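Local coordinates for protein SidF, inhibitor of growth family, member 3 (PDB 4FYE) that is a Legionella phosphoinositide phosphatase that probably removes the 3-phosphate from the inositol ring of membrane lipids, at residues T11-L16 and V260-D265; M249-R254 and N663-A668; L656-V661 and E699-Q704; L680-T685 and N692-D697. The protein carries 1 engineered substitution. All blocks are in the same frame, centred on the assembly; numbering follows the deposited sequence.

Interaction 1: residues T11-L16 and V260-D265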
loop_
_atom_site.group_PDB
_atom_site.type_symbol
_atom_site.label_atom_id
_atom_site.label_comp_id
_atom_site.label_asym_id
_atom_site.label_seq_id
_atom_site.Cartn_x
_atom_site.Cartn_y
_atom_site.Cartn_z
ATOM N N THR A 11 9.368 -11.317 -15.097
ATOM C CA THR A 11 9.612 -12.749 -15.266
ATOM C C THR A 11 9.099 -13.478 -14.013
ATOM O O THR A 11 8.383 -14.469 -14.091
ATOM C CB THR A 11 11.062 -13.146 -15.643
ATOM O OG1 THR A 11 11.762 -13.479 -14.452
ATOM C CG2 THR A 11 11.818 -12.056 -16.404
ATOM N N TYR A 12 9.419 -12.957 -12.851
ATOM C CA TYR A 12 8.787 -13.490 -11.660
ATOM C C TYR A 12 7.245 -13.612 -11.691
ATOM O O TYR A 12 6.695 -14.668 -11.363
ATOM C CB TYR A 12 9.222 -12.737 -10.440
ATOM C CG TYR A 12 8.833 -13.381 -9.136
ATOM C CD1 TYR A 12 9.018 -14.756 -8.890
ATOM C CD2 TYR A 12 8.336 -12.615 -8.118
ATOM C CE1 TYR A 12 8.694 -15.331 -7.655
ATOM C CE2 TYR A 12 8.032 -13.162 -6.880
ATOM C CZ TYR A 12 8.208 -14.509 -6.651
ATOM O OH TYR A 12 7.847 -14.995 -5.408
ATOM N N VAL A 13 6.544 -12.572 -12.097
ATOM C CA VAL A 13 5.067 -12.613 -12.094
ATOM C C VAL A 13 4.576 -13.715 -13.050
ATOM O O VAL A 13 3.571 -14.432 -12.774
ATOM C CB VAL A 13 4.534 -11.251 -12.538
ATOM C CG1 VAL A 13 3.075 -11.339 -12.909
ATOM C CG2 VAL A 13 4.862 -10.151 -11.477
ATOM N N THR A 14 5.312 -13.880 -14.155
ATOM C CA THR A 14 5.001 -14.880 -15.132
ATOM C C THR A 14 5.173 -16.271 -14.553
ATOM O O THR A 14 4.311 -17.125 -14.729
ATOM C CB THR A 14 5.932 -14.761 -16.328
ATOM O OG1 THR A 14 5.686 -13.499 -16.977
ATOM C CG2 THR A 14 5.681 -15.908 -17.282
ATOM N N HIS A 15 6.276 -16.533 -13.868
ATOM C CA HIS A 15 6.397 -17.844 -13.220
ATOM C C HIS A 15 5.285 -18.098 -12.229
ATOM O O HIS A 15 4.790 -19.185 -12.123
ATOM C CB HIS A 15 7.753 -17.988 -12.574
ATOM C CG HIS A 15 8.832 -18.310 -13.549
ATOM N ND1 HIS A 15 9.259 -19.579 -13.767
ATOM C CD2 HIS A 15 9.530 -17.495 -14.431
ATOM C CE1 HIS A 15 10.209 -19.565 -14.716
ATOM N NE2 HIS A 15 10.370 -18.286 -15.127
ATOM N N LEU A 16 4.860 -17.048 -11.530
ATOM C CA LEU A 16 3.877 -17.155 -10.474
ATOM C C LEU A 16 2.536 -17.584 -10.998
ATOM O O LEU A 16 1.775 -18.165 -10.274
ATOM C CB LEU A 16 3.724 -15.814 -9.744
ATOM C CG LEU A 16 4.779 -15.602 -8.678
ATOM C CD1 LEU A 16 4.826 -14.148 -8.108
ATOM C CD2 LEU A 16 4.551 -16.629 -7.594
ATOM N N VAL A 260 2.591 -11.911 -19.969
ATOM C CA VAL A 260 1.915 -11.027 -19.097
ATOM C C VAL A 260 2.090 -9.598 -19.568
ATOM O O VAL A 260 3.154 -9.248 -20.037
ATOM C CB VAL A 260 2.501 -11.239 -17.704
ATOM C CG1 VAL A 260 2.648 -9.956 -16.966
ATOM C CG2 VAL A 260 1.657 -12.247 -16.955
ATOM N N THR A 261 1.034 -8.788 -19.477
ATOM C CA THR A 261 1.200 -7.337 -19.495
ATOM C C THR A 261 0.768 -6.830 -18.101
ATOM O O THR A 261 -0.281 -7.224 -17.578
ATOM C CB THR A 261 0.315 -6.730 -20.602
ATOM O OG1 THR A 261 0.708 -7.306 -21.855
ATOM C CG2 THR A 261 0.434 -5.222 -20.693
ATOM N N ILE A 262 1.551 -5.926 -17.538
ATOM C CA ILE A 262 1.376 -5.446 -16.207
ATOM C C ILE A 262 0.700 -4.101 -16.318
ATOM O O ILE A 262 1.247 -3.227 -16.958
ATOM C CB ILE A 262 2.740 -5.376 -15.479
ATOM C CG1 ILE A 262 3.247 -6.808 -15.171
ATOM C CG2 ILE A 262 2.586 -4.669 -14.146
ATOM C CD1 ILE A 262 4.596 -6.861 -14.489
ATOM N N HIS A 263 -0.496 -3.931 -15.734
ATOM C CA HIS A 263 -1.218 -2.642 -15.807
ATOM C C HIS A 263 -1.060 -1.815 -14.551
ATOM O O HIS A 263 -1.431 -0.652 -14.536
ATOM C CB HIS A 263 -2.726 -2.820 -16.112
ATOM C CG HIS A 263 -3.015 -3.827 -17.193
ATOM N ND1 HIS A 263 -2.677 -3.630 -18.506
ATOM C CD2 HIS A 263 -3.607 -5.093 -17.130
ATOM C CE1 HIS A 263 -3.047 -4.698 -19.227
ATOM N NE2 HIS A 263 -3.603 -5.600 -18.390
ATOM N N HIS A 264 -0.521 -2.388 -13.488
ATOM C CA HIS A 264 -0.297 -1.633 -12.256
ATOM C C HIS A 264 0.771 -2.278 -11.419
ATOM O O HIS A 264 0.815 -3.522 -11.235
ATOM C CB HIS A 264 -1.584 -1.505 -11.457
ATOM C CG HIS A 264 -1.434 -0.738 -10.163
ATOM N ND1 HIS A 264 -1.325 0.599 -10.125
ATOM C CD2 HIS A 264 -1.412 -1.167 -8.851
ATOM C CE1 HIS A 264 -1.216 1.021 -8.868
ATOM N NE2 HIS A 264 -1.273 -0.062 -8.074
ATOM N N ASP A 265 1.596 -1.421 -10.841
ATOM C CA ASP A 265 2.732 -1.811 -10.055
ATOM C C ASP A 265 2.997 -0.714 -8.967
ATOM O O ASP A 265 3.472 0.388 -9.287
ATOM C CB ASP A 265 3.921 -1.980 -10.996
ATOM C CG ASP A 265 5.208 -2.382 -10.239
ATOM O OD1 ASP A 265 5.297 -2.134 -8.987
ATOM O OD2 ASP A 265 6.107 -2.984 -10.886
#
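V13 turns its CG1 opposite the backbone nitrogen (chi1 165°), which spreads the two methyls of its fork towards two different residues of strand 260-265: CG1 meets V260 CG1 at 4.3 Å, and CG2 comes 4.5 Å from I262 CD1. I262 answers with an extended side chain (chi2 179°) that sends CD1 out to the helix. The motif is a helix laid over one face of a β-sheet, with helix 9-16 covering the outermost strand of a mixed sheet. Near the contact the two axes pass 9.2 Å apart, and the helix runs crosswise rather than along the strand. Because successive strand residues point to opposite faces, V260 and I262 meet the helix together while T261 turns the other way. Both suit a strand, since β-branched residues favour extended backbone, and V13 offers them two methyls from the helix. F201 and M203 of strand 199-206, two strands further into the sheet, also touch V13. Farther along, H263 and H264 both face A251 across the sheet, a classic β-bulge, and these histidines contact helix 652-668, so the strand is covered by different helices on its two faces. T14, partly exposed, adds a looser contact. Its hydroxyl is bonded back to the carbonyl of E10 one helical turn earlier, a common way for threonine to satisfy itself within a helix. T14 and V260 pass alongside each other in opposite directions, leaving T14 OG1 4.0 Å from V260 CB.

Interaction 2: residues M249-R254 and N663-A668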
loop_
_atom_site.group_PDB
_atom_site.type_symbol
_atom_site.label_atom_id
_atom_site.label_comp_id
_atom_site.label_asym_id
_atom_site.label_seq_id
_atom_site.Cartn_x
_atom_site.Cartn_y
_atom_site.Cartn_z
ATOM N N MET A 249 2.254 -4.625 -4.961
ATOM C CA MET A 249 0.969 -4.883 -5.582
ATOM C C MET A 249 1.097 -4.801 -7.117
ATOM O O MET A 249 1.467 -3.760 -7.672
ATOM C CB MET A 249 -0.034 -3.869 -5.107
ATOM C CG MET A 249 -1.397 -4.006 -5.734
ATOM S SD MET A 249 -2.641 -3.175 -4.683
ATOM C CE MET A 249 -2.472 -1.560 -5.387
ATOM N N ILE A 250 0.825 -5.916 -7.780
ATOM C CA ILE A 250 0.889 -6.001 -9.207
ATOM C C ILE A 250 -0.479 -6.459 -9.739
ATOM O O ILE A 250 -1.065 -7.386 -9.216
ATOM C CB ILE A 250 1.844 -7.075 -9.595
ATOM C CG1 ILE A 250 3.149 -6.933 -8.822
ATOM C CG2 ILE A 250 2.045 -7.018 -11.100
ATOM C CD1 ILE A 250 4.022 -5.822 -9.349
ATOM N N ALA A 251 -0.953 -5.842 -10.814
ATOM C CA ALA A 251 -2.194 -6.262 -11.440
ATOM C C ALA A 251 -1.940 -6.278 -12.925
ATOM O O ALA A 251 -1.236 -5.424 -13.439
ATOM C CB ALA A 251 -3.301 -5.280 -11.111
ATOM N N GLY A 252 -2.473 -7.259 -13.621
ATOM C CA GLY A 252 -2.390 -7.199 -15.035
ATOM C C GLY A 252 -3.209 -8.208 -15.788
ATOM O O GLY A 252 -4.187 -8.784 -15.221
ATOM N N THR A 253 -2.846 -8.411 -17.077
ATOM C CA THR A 253 -3.512 -9.425 -17.848
ATOM C C THR A 253 -2.559 -10.515 -18.246
ATOM O O THR A 253 -1.362 -10.240 -18.538
ATOM C CB THR A 253 -4.416 -8.928 -19.035
ATOM O OG1 THR A 253 -3.871 -9.252 -20.293
ATOM C CG2 THR A 253 -4.795 -7.544 -19.016
ATOM N N ARG A 254 -3.058 -11.758 -18.232
ATOM C CA ARG A 254 -2.290 -12.914 -18.714
ATOM C C ARG A 254 -2.736 -13.358 -20.114
ATOM O O ARG A 254 -3.934 -13.652 -20.339
ATOM C CB ARG A 254 -2.433 -14.091 -17.754
ATOM C CG ARG A 254 -1.472 -15.243 -18.044
ATOM C CD ARG A 254 -1.972 -16.428 -17.263
ATOM N NE ARG A 254 -1.052 -17.543 -17.148
ATOM C CZ ARG A 254 -1.183 -18.658 -17.841
ATOM N NH1 ARG A 254 -2.156 -18.753 -18.736
ATOM N NH2 ARG A 254 -0.331 -19.661 -17.658
ATOM N N ASN A 663 -9.354 0.852 -10.976
ATOM C CA ASN A 663 -9.351 1.856 -11.986
ATOM C C ASN A 663 -8.284 1.583 -12.994
ATOM O O ASN A 663 -8.486 1.853 -14.188
ATOM C CB ASN A 663 -9.145 3.263 -11.401
ATOM C CG ASN A 663 -8.956 4.280 -12.489
ATOM O OD1 ASN A 663 -9.925 4.762 -13.082
ATOM N ND2 ASN A 663 -7.706 4.531 -12.840
ATOM N N ALA A 664 -7.135 1.076 -12.534
ATOM C CA ALA A 664 -6.065 0.664 -13.494
ATOM C C ALA A 664 -6.548 -0.450 -14.469
ATOM O O ALA A 664 -6.284 -0.405 -15.703
ATOM C CB ALA A 664 -4.845 0.177 -12.720
ATOM N N LEU A 665 -7.253 -1.455 -13.925
ATOM C CA LEU A 665 -7.696 -2.543 -14.764
ATOM C C LEU A 665 -8.817 -2.098 -15.729
ATOM O O LEU A 665 -8.842 -2.445 -16.889
ATOM C CB LEU A 665 -8.129 -3.700 -13.917
ATOM C CG LEU A 665 -6.975 -4.501 -13.295
ATOM C CD1 LEU A 665 -7.659 -5.390 -12.299
ATOM C CD2 LEU A 665 -6.186 -5.361 -14.309
ATOM N N TRP A 666 -9.749 -1.327 -15.235
ATOM C CA TRP A 666 -10.799 -0.878 -16.070
ATOM C C TRP A 666 -10.233 -0.087 -17.246
ATOM O O TRP A 666 -10.625 -0.272 -18.388
ATOM C CB TRP A 666 -11.738 -0.026 -15.225
ATOM C CG TRP A 666 -12.839 0.525 -16.057
ATOM C CD1 TRP A 666 -12.919 1.780 -16.653
ATOM C CD2 TRP A 666 -14.023 -0.180 -16.456
ATOM N NE1 TRP A 666 -14.075 1.922 -17.341
ATOM C CE2 TRP A 666 -14.771 0.746 -17.324
ATOM C CE3 TRP A 666 -14.485 -1.476 -16.278
ATOM C CZ2 TRP A 666 -15.989 0.385 -17.922
ATOM C CZ3 TRP A 666 -15.695 -1.838 -16.891
ATOM C CH2 TRP A 666 -16.436 -0.928 -17.680
ATOM N N THR A 667 -9.270 0.779 -16.998
ATOM C CA THR A 667 -8.768 1.682 -18.045
ATOM C C THR A 667 -7.891 0.956 -19.014
ATOM O O THR A 667 -7.984 1.150 -20.227
ATOM C CB THR A 667 -7.969 2.813 -17.397
ATOM O OG1 THR A 667 -8.808 3.405 -16.390
ATOM C CG2 THR A 667 -7.584 3.871 -18.408
ATOM N N ALA A 668 -7.023 0.100 -18.503
ATOM C CA ALA A 668 -6.191 -0.658 -19.424
ATOM C C ALA A 668 -6.988 -1.531 -20.402
ATOM O O ALA A 668 -6.523 -1.763 -21.509
ATOM C CB ALA A 668 -5.181 -1.478 -18.665
#
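G252 and L665 mark the closest backbone approach, with their CA atoms 7.1 Å apart, where strand 249-254 faces the last turns of helix 652-668. The strand is extended throughout, but at G252 it is stretched almost flat (phi -170°, psi -162°), a conformation that glycine accepts most easily. A251, just before it, aims its methyl at the helix. From the helix a single side chain does the touching. L665 leaves its backbone obliquely, then brings one branch of its fork inward, so that CD2 lies 4.3 Å from A251 CB and 4.1 Å from G252 O. The short methyl of A251 leaves the leucine room, and the carbonyl oxygen of G252 happens to lie under the same CD2. A664 and A668 also face the sheet from the helix; being short, they let H264 and H263 of the adjacent strand 260-268 fit against them. Within the helix, T667 bends its hydroxyl back to N663 O at 2.7 Å, where it shares the carbonyl with its own backbone nitrogen, while the N663 amide nitrogen reaches the hydroxyl of Y605. These polar groups are thereby paired away from the strand. What joins the two segments is methyl against methyl and methyl against peptide oxygen, which implies a light, non-directional van der Waals contact that buries a little apolar surface.

Interaction 3: residues L656-V661 and E699-Q704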
loop_
_atom_site.group_PDB
_atom_site.type_symbol
_atom_site.label_atom_id
_atom_site.label_comp_id
_atom_site.label_asym_id
_atom_site.label_seq_id
_atom_site.Cartn_x
_atom_site.Cartn_y
_atom_site.Cartn_z
ATOM N N LEU A 656 -8.466 2.077 -0.528
ATOM C CA LEU A 656 -7.850 2.934 -1.476
ATOM C C LEU A 656 -7.151 2.032 -2.543
ATOM O O LEU A 656 -7.292 2.303 -3.759
ATOM C CB LEU A 656 -6.865 3.878 -0.779
ATOM C CG LEU A 656 -6.168 4.791 -1.772
ATOM C CD1 LEU A 656 -7.065 5.832 -2.530
ATOM C CD2 LEU A 656 -5.052 5.424 -1.001
ATOM N N ALA A 657 -6.431 0.973 -2.122
ATOM C CA ALA A 657 -5.770 0.096 -3.128
ATOM C C ALA A 657 -6.791 -0.500 -4.111
ATOM O O ALA A 657 -6.500 -0.645 -5.325
ATOM C CB ALA A 657 -4.922 -1.001 -2.463
ATOM N N GLN A 658 -8.012 -0.772 -3.619
ATOM C CA GLN A 658 -9.083 -1.335 -4.440
ATOM C C GLN A 658 -9.529 -0.321 -5.496
ATOM O O GLN A 658 -9.783 -0.668 -6.646
ATOM C CB GLN A 658 -10.315 -1.679 -3.557
ATOM C CG GLN A 658 -11.621 -1.914 -4.353
ATOM C CD GLN A 658 -12.910 -2.329 -3.523
ATOM O OE1 GLN A 658 -14.022 -2.433 -4.105
ATOM N NE2 GLN A 658 -12.791 -2.528 -2.228
ATOM N N LYS A 659 -9.696 0.932 -5.098
ATOM C CA LYS A 659 -10.033 1.992 -6.045
ATOM C C LYS A 659 -8.921 2.146 -7.105
ATOM O O LYS A 659 -9.191 2.281 -8.305
ATOM C CB LYS A 659 -10.231 3.281 -5.232
ATOM C CG LYS A 659 -11.630 3.856 -5.221
ATOM C CD LYS A 659 -12.668 3.022 -4.558
ATOM C CE LYS A 659 -14.049 3.708 -4.558
ATOM N NZ LYS A 659 -15.017 3.335 -5.674
ATOM N N ILE A 660 -7.652 2.067 -6.717
ATOM C CA ILE A 660 -6.593 2.359 -7.703
ATOM C C ILE A 660 -6.433 1.165 -8.619
ATOM O O ILE A 660 -6.278 1.340 -9.829
ATOM C CB ILE A 660 -5.253 2.593 -6.988
ATOM C CG1 ILE A 660 -5.318 3.902 -6.217
ATOM C CG2 ILE A 660 -4.102 2.610 -7.966
ATOM C CD1 ILE A 660 -4.420 3.895 -5.002
ATOM N N VAL A 661 -6.453 -0.061 -8.064
ATOM C CA VAL A 661 -6.184 -1.208 -8.900
ATOM C C VAL A 661 -7.381 -1.349 -9.828
ATOM O O VAL A 661 -7.201 -1.625 -10.996
ATOM C CB VAL A 661 -6.008 -2.551 -8.143
ATOM C CG1 VAL A 661 -5.258 -3.517 -8.999
ATOM C CG2 VAL A 661 -5.168 -2.381 -6.936
ATOM N N GLU A 699 -15.068 -8.074 -7.976
ATOM C CA GLU A 699 -13.944 -9.016 -7.940
ATOM C C GLU A 699 -12.959 -8.627 -6.823
ATOM O O GLU A 699 -12.351 -9.498 -6.185
ATOM C CB GLU A 699 -13.201 -9.058 -9.278
ATOM C CG GLU A 699 -13.969 -9.559 -10.504
ATOM C CD GLU A 699 -14.397 -11.004 -10.364
ATOM O OE1 GLU A 699 -15.146 -11.444 -11.234
ATOM O OE2 GLU A 699 -14.024 -11.706 -9.383
ATOM N N LEU A 700 -12.843 -7.325 -6.574
ATOM C CA LEU A 700 -11.713 -6.753 -5.830
ATOM C C LEU A 700 -11.684 -7.000 -4.319
ATOM O O LEU A 700 -10.678 -6.760 -3.665
ATOM C CB LEU A 700 -11.608 -5.267 -6.138
ATOM C CG LEU A 700 -11.767 -5.083 -7.642
ATOM C CD1 LEU A 700 -11.972 -3.609 -7.944
ATOM C CD2 LEU A 700 -10.528 -5.618 -8.352
ATOM N N THR A 701 -12.731 -7.525 -3.705
ATOM C CA THR A 701 -12.600 -7.697 -2.216
ATOM C C THR A 701 -11.892 -8.970 -1.875
ATOM O O THR A 701 -11.425 -9.195 -0.726
ATOM C CB THR A 701 -13.935 -7.667 -1.502
ATOM O OG1 THR A 701 -14.934 -8.146 -2.429
ATOM C CG2 THR A 701 -14.242 -6.196 -1.081
ATOM N N THR A 702 -11.737 -9.809 -2.868
ATOM C CA THR A 702 -11.217 -11.119 -2.549
ATOM C C THR A 702 -9.748 -11.131 -2.130
ATOM O O THR A 702 -9.417 -11.762 -1.126
ATOM C CB THR A 702 -11.750 -12.259 -3.480
ATOM O OG1 THR A 702 -10.739 -12.736 -4.309
ATOM C CG2 THR A 702 -12.904 -11.829 -4.283
ATOM N N ILE A 703 -8.899 -10.351 -2.809
ATOM C CA ILE A 703 -7.489 -10.181 -2.415
ATOM C C ILE A 703 -7.398 -9.519 -1.033
ATOM O O ILE A 703 -6.502 -9.870 -0.278
ATOM C CB ILE A 703 -6.646 -9.418 -3.500
ATOM C CG1 ILE A 703 -5.147 -9.695 -3.366
ATOM C CG2 ILE A 703 -6.854 -7.889 -3.486
ATOM C CD1 ILE A 703 -4.761 -11.048 -3.879
ATOM N N GLN A 704 -8.349 -8.616 -0.685
ATOM C CA GLN A 704 -8.372 -7.975 0.603
ATOM C C GLN A 704 -8.645 -8.998 1.695
ATOM O O GLN A 704 -8.025 -8.951 2.727
ATOM C CB GLN A 704 -9.447 -6.854 0.680
ATOM C CG GLN A 704 -9.176 -5.737 -0.297
ATOM C CD GLN A 704 -10.266 -4.692 -0.273
ATOM O OE1 GLN A 704 -10.778 -4.297 -1.335
ATOM N NE2 GLN A 704 -10.637 -4.235 0.933
#
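The flat groups here are two side-chain amides, those of Q658 and Q704, which meet with their planes 56° apart, neither stacked nor coplanar. Beside the Q658 amide lie the CB of L700 and the methyl of T701. This is a buried helix-against-helix contact, in which helix 652-668 packs against the 699-704 segment that runs into helix 701-712. The backbones come close, Q658 CA and L700 CA being 6.2 Å apart. Q658 stretches across with its chain fully extended (chi1 164°, chi2 178°), and Q704 crosses it at about a right angle. A long glutamine suits such a place because its methylene stem packs like an aliphatic side chain; at its end the two amide groups lie close together. F727 from a nearby loop also touches Q658. K659 gives its ammonium to the carbonyl of N726 and makes a cation-pi contact with F727, while E699 is bonded to the hydroxyls of Y58 and S56. The leucine completes the join through its hydrocarbon surface: L700 CB rests 3.8 Å from Q658 CG, and L700 CD1 lies 3.9 Å from Q658 O.

Interaction 4: residues L680-T685 and N692-D697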
loop_
_atom_site.group_PDB
_atom_site.type_symbol
_atom_site.label_atom_id
_atom_site.label_comp_id
_atom_site.label_asym_id
_atom_site.label_seq_id
_atom_site.Cartn_x
_atom_site.Cartn_y
_atom_site.Cartn_z
ATOM N N LEU A 680 -14.687 5.233 -11.249
ATOM C CA LEU A 680 -14.869 5.967 -9.995
ATOM C C LEU A 680 -16.268 6.564 -9.815
ATOM O O LEU A 680 -16.803 6.470 -8.733
ATOM C CB LEU A 680 -13.791 7.020 -9.839
ATOM C CG LEU A 680 -12.332 6.588 -9.648
ATOM C CD1 LEU A 680 -11.526 7.884 -9.468
ATOM C CD2 LEU A 680 -12.245 5.684 -8.398
ATOM N N ASP A 681 -16.856 7.109 -10.876
ATOM C CA ASP A 681 -18.089 7.876 -10.810
ATOM C C ASP A 681 -19.287 6.960 -10.761
ATOM O O ASP A 681 -20.313 7.303 -10.138
ATOM C CB ASP A 681 -18.203 8.824 -12.025
ATOM C CG ASP A 681 -17.016 9.858 -12.117
ATOM O OD1 ASP A 681 -16.318 10.074 -11.078
ATOM O OD2 ASP A 681 -16.796 10.462 -13.218
ATOM N N HIS A 682 -19.173 5.795 -11.405
ATOM C CA HIS A 682 -20.298 4.846 -11.454
ATOM C C HIS A 682 -20.848 4.572 -10.065
ATOM O O HIS A 682 -20.103 4.279 -9.126
ATOM C CB HIS A 682 -20.004 3.530 -12.215
ATOM C CG HIS A 682 -21.243 2.654 -12.369
ATOM N ND1 HIS A 682 -21.639 1.743 -11.410
ATOM C CD2 HIS A 682 -22.248 2.651 -13.344
ATOM C CE1 HIS A 682 -22.793 1.170 -11.781
ATOM N NE2 HIS A 682 -23.175 1.723 -12.964
ATOM N N ARG A 683 -22.161 4.711 -9.934
ATOM C CA ARG A 683 -22.860 4.528 -8.682
ATOM C C ARG A 683 -23.280 3.045 -8.545
ATOM O O ARG A 683 -24.206 2.595 -9.235
ATOM C CB ARG A 683 -24.120 5.485 -8.614
ATOM C CG ARG A 683 -23.825 7.009 -8.578
ATOM C CD ARG A 683 -22.854 7.448 -7.438
ATOM N NE ARG A 683 -21.424 7.063 -7.603
ATOM C CZ ARG A 683 -20.550 6.938 -6.566
ATOM N NH1 ARG A 683 -20.942 7.129 -5.284
ATOM N NH2 ARG A 683 -19.262 6.612 -6.766
ATOM N N ARG A 684 -22.644 2.297 -7.641
ATOM C CA ARG A 684 -22.993 0.862 -7.519
ATOM C C ARG A 684 -24.394 0.704 -6.991
ATOM O O ARG A 684 -24.838 1.499 -6.150
ATOM C CB ARG A 684 -21.984 0.082 -6.657
ATOM C CG ARG A 684 -20.790 -0.413 -7.437
ATOM C CD ARG A 684 -19.444 0.193 -6.999
ATOM N NE ARG A 684 -19.093 1.415 -7.701
ATOM C CZ ARG A 684 -17.881 1.773 -8.173
ATOM N NH1 ARG A 684 -16.813 1.010 -8.096
ATOM N NH2 ARG A 684 -17.767 2.954 -8.791
ATOM N N THR A 685 -25.119 -0.292 -7.497
ATOM C CA THR A 685 -26.537 -0.476 -7.116
ATOM C C THR A 685 -26.832 -1.786 -6.423
ATOM O O THR A 685 -27.901 -1.892 -5.883
ATOM C CB THR A 685 -27.489 -0.371 -8.318
ATOM O OG1 THR A 685 -27.083 -1.329 -9.296
ATOM C CG2 THR A 685 -27.424 1.015 -8.956
ATOM N N ASN A 692 -21.035 -3.344 -16.016
ATOM C CA ASN A 692 -19.700 -3.918 -16.089
ATOM C C ASN A 692 -18.730 -3.428 -15.042
ATOM O O ASN A 692 -17.993 -4.241 -14.460
ATOM C CB ASN A 692 -19.140 -3.673 -17.455
ATOM C CG ASN A 692 -19.762 -4.582 -18.455
ATOM O OD1 ASN A 692 -19.779 -4.287 -19.631
ATOM N ND2 ASN A 692 -20.252 -5.716 -17.992
ATOM N N VAL A 693 -18.750 -2.125 -14.759
ATOM C CA VAL A 693 -17.912 -1.596 -13.670
ATOM C C VAL A 693 -18.156 -2.278 -12.339
ATOM O O VAL A 693 -17.197 -2.650 -11.655
ATOM C CB VAL A 693 -17.985 -0.073 -13.515
ATOM C CG1 VAL A 693 -17.023 0.553 -14.496
ATOM C CG2 VAL A 693 -19.346 0.412 -13.888
ATOM N N GLU A 694 -19.429 -2.513 -12.025
ATOM C CA GLU A 694 -19.809 -3.053 -10.697
ATOM C C GLU A 694 -19.403 -4.503 -10.633
ATOM O O GLU A 694 -19.018 -5.021 -9.570
ATOM C CB GLU A 694 -21.316 -2.884 -10.415
ATOM C CG GLU A 694 -21.767 -3.515 -9.151
ATOM C CD GLU A 694 -22.947 -2.800 -8.520
ATOM O OE1 GLU A 694 -23.508 -1.895 -9.223
ATOM O OE2 GLU A 694 -23.307 -3.164 -7.346
ATOM N N GLN A 695 -19.438 -5.125 -11.796
ATOM C CA GLN A 695 -19.051 -6.517 -11.901
ATOM C C GLN A 695 -17.533 -6.639 -11.614
ATOM O O GLN A 695 -17.089 -7.569 -10.913
ATOM C CB GLN A 695 -19.451 -7.090 -13.282
ATOM C CG GLN A 695 -19.326 -8.603 -13.290
ATOM C CD GLN A 695 -19.117 -9.256 -14.671
ATOM O OE1 GLN A 695 -18.410 -10.277 -14.759
ATOM N NE2 GLN A 695 -19.736 -8.692 -15.746
ATOM N N LEU A 696 -16.749 -5.696 -12.142
ATOM C CA LEU A 696 -15.329 -5.654 -11.792
ATOM C C LEU A 696 -15.204 -5.388 -10.307
ATOM O O LEU A 696 -14.421 -6.034 -9.602
ATOM C CB LEU A 696 -14.606 -4.544 -12.559
ATOM C CG LEU A 696 -13.137 -4.752 -12.980
ATOM C CD1 LEU A 696 -12.383 -3.455 -13.202
ATOM C CD2 LEU A 696 -12.269 -5.690 -12.169
ATOM N N ASP A 697 -15.952 -4.405 -9.819
ATOM C CA ASP A 697 -15.761 -4.003 -8.455
ATOM C C ASP A 697 -15.992 -5.256 -7.561
ATOM O O ASP A 697 -15.327 -5.418 -6.591
ATOM C CB ASP A 697 -16.685 -2.808 -8.117
ATOM C CG ASP A 697 -16.200 -1.984 -6.901
ATOM O OD1 ASP A 697 -14.966 -1.937 -6.613
ATOM O OD2 ASP A 697 -17.057 -1.338 -6.248
#
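R684 and D697 make the tight, buried end of this contact. NH1 of R684 donates to D697 OD2 at 3.0 Å in a fairly straight salt bridge (161°), striking the oxygen from above the carboxylate plane, and R684 CD lies only 2.9 Å from the same OD2. That oxygen also accepts from the backbone nitrogen of A728. The arginine folds at its middle torsions, which carries NH2 back to H682 O at 2.7 Å; its guanidinium is held further by the carbonyl and ring of F679. Arginine fits because its several N-H groups can serve carboxylate and carbonyls at once. Alongside, E694 runs past the R684 stem in an extended chain, with CD 3.4 Å from R684 CG. Its carboxylate receives T685 N on OE1 at 2.9 Å, on the syn side, and the nitrogen of H686 on OE2. Packing is close at H682 too: V693 CG2 stands 3.6 Å from the ring centroid, 24° off the normal, in a CH-pi contact. The loose side is exposed T685, whose OG1 stays 3.6 Å from E694 OE1. The whole is a loop joining two helices, 678-681 and 692-699, tied back by acidic residues of the second.

Interactions 1 and 2 work on neighbouring strands of one mixed sheet, joined where H263 N bonds to A251 O, and place helices 9-16 and 652-668 on it. Interactions 2 and 3 share helix 652-668, and V661 bridges them by touching M249 and A251. Interaction 4 is nested in the chain between the two segments of interaction 3 and meets interaction 2 where W666 packs on V693. Interactions 2 and 3 are wholly buried, interaction 1 is partly so, and interaction 4, farthest from the chain's centre, is mostly buried but reaches solvent at one side. Chemistry follows place: aliphatic contacts at the sheet, amide and hydrocarbon between helices, and charged and hydrogen bonds between helix 692-699 and the loop before it.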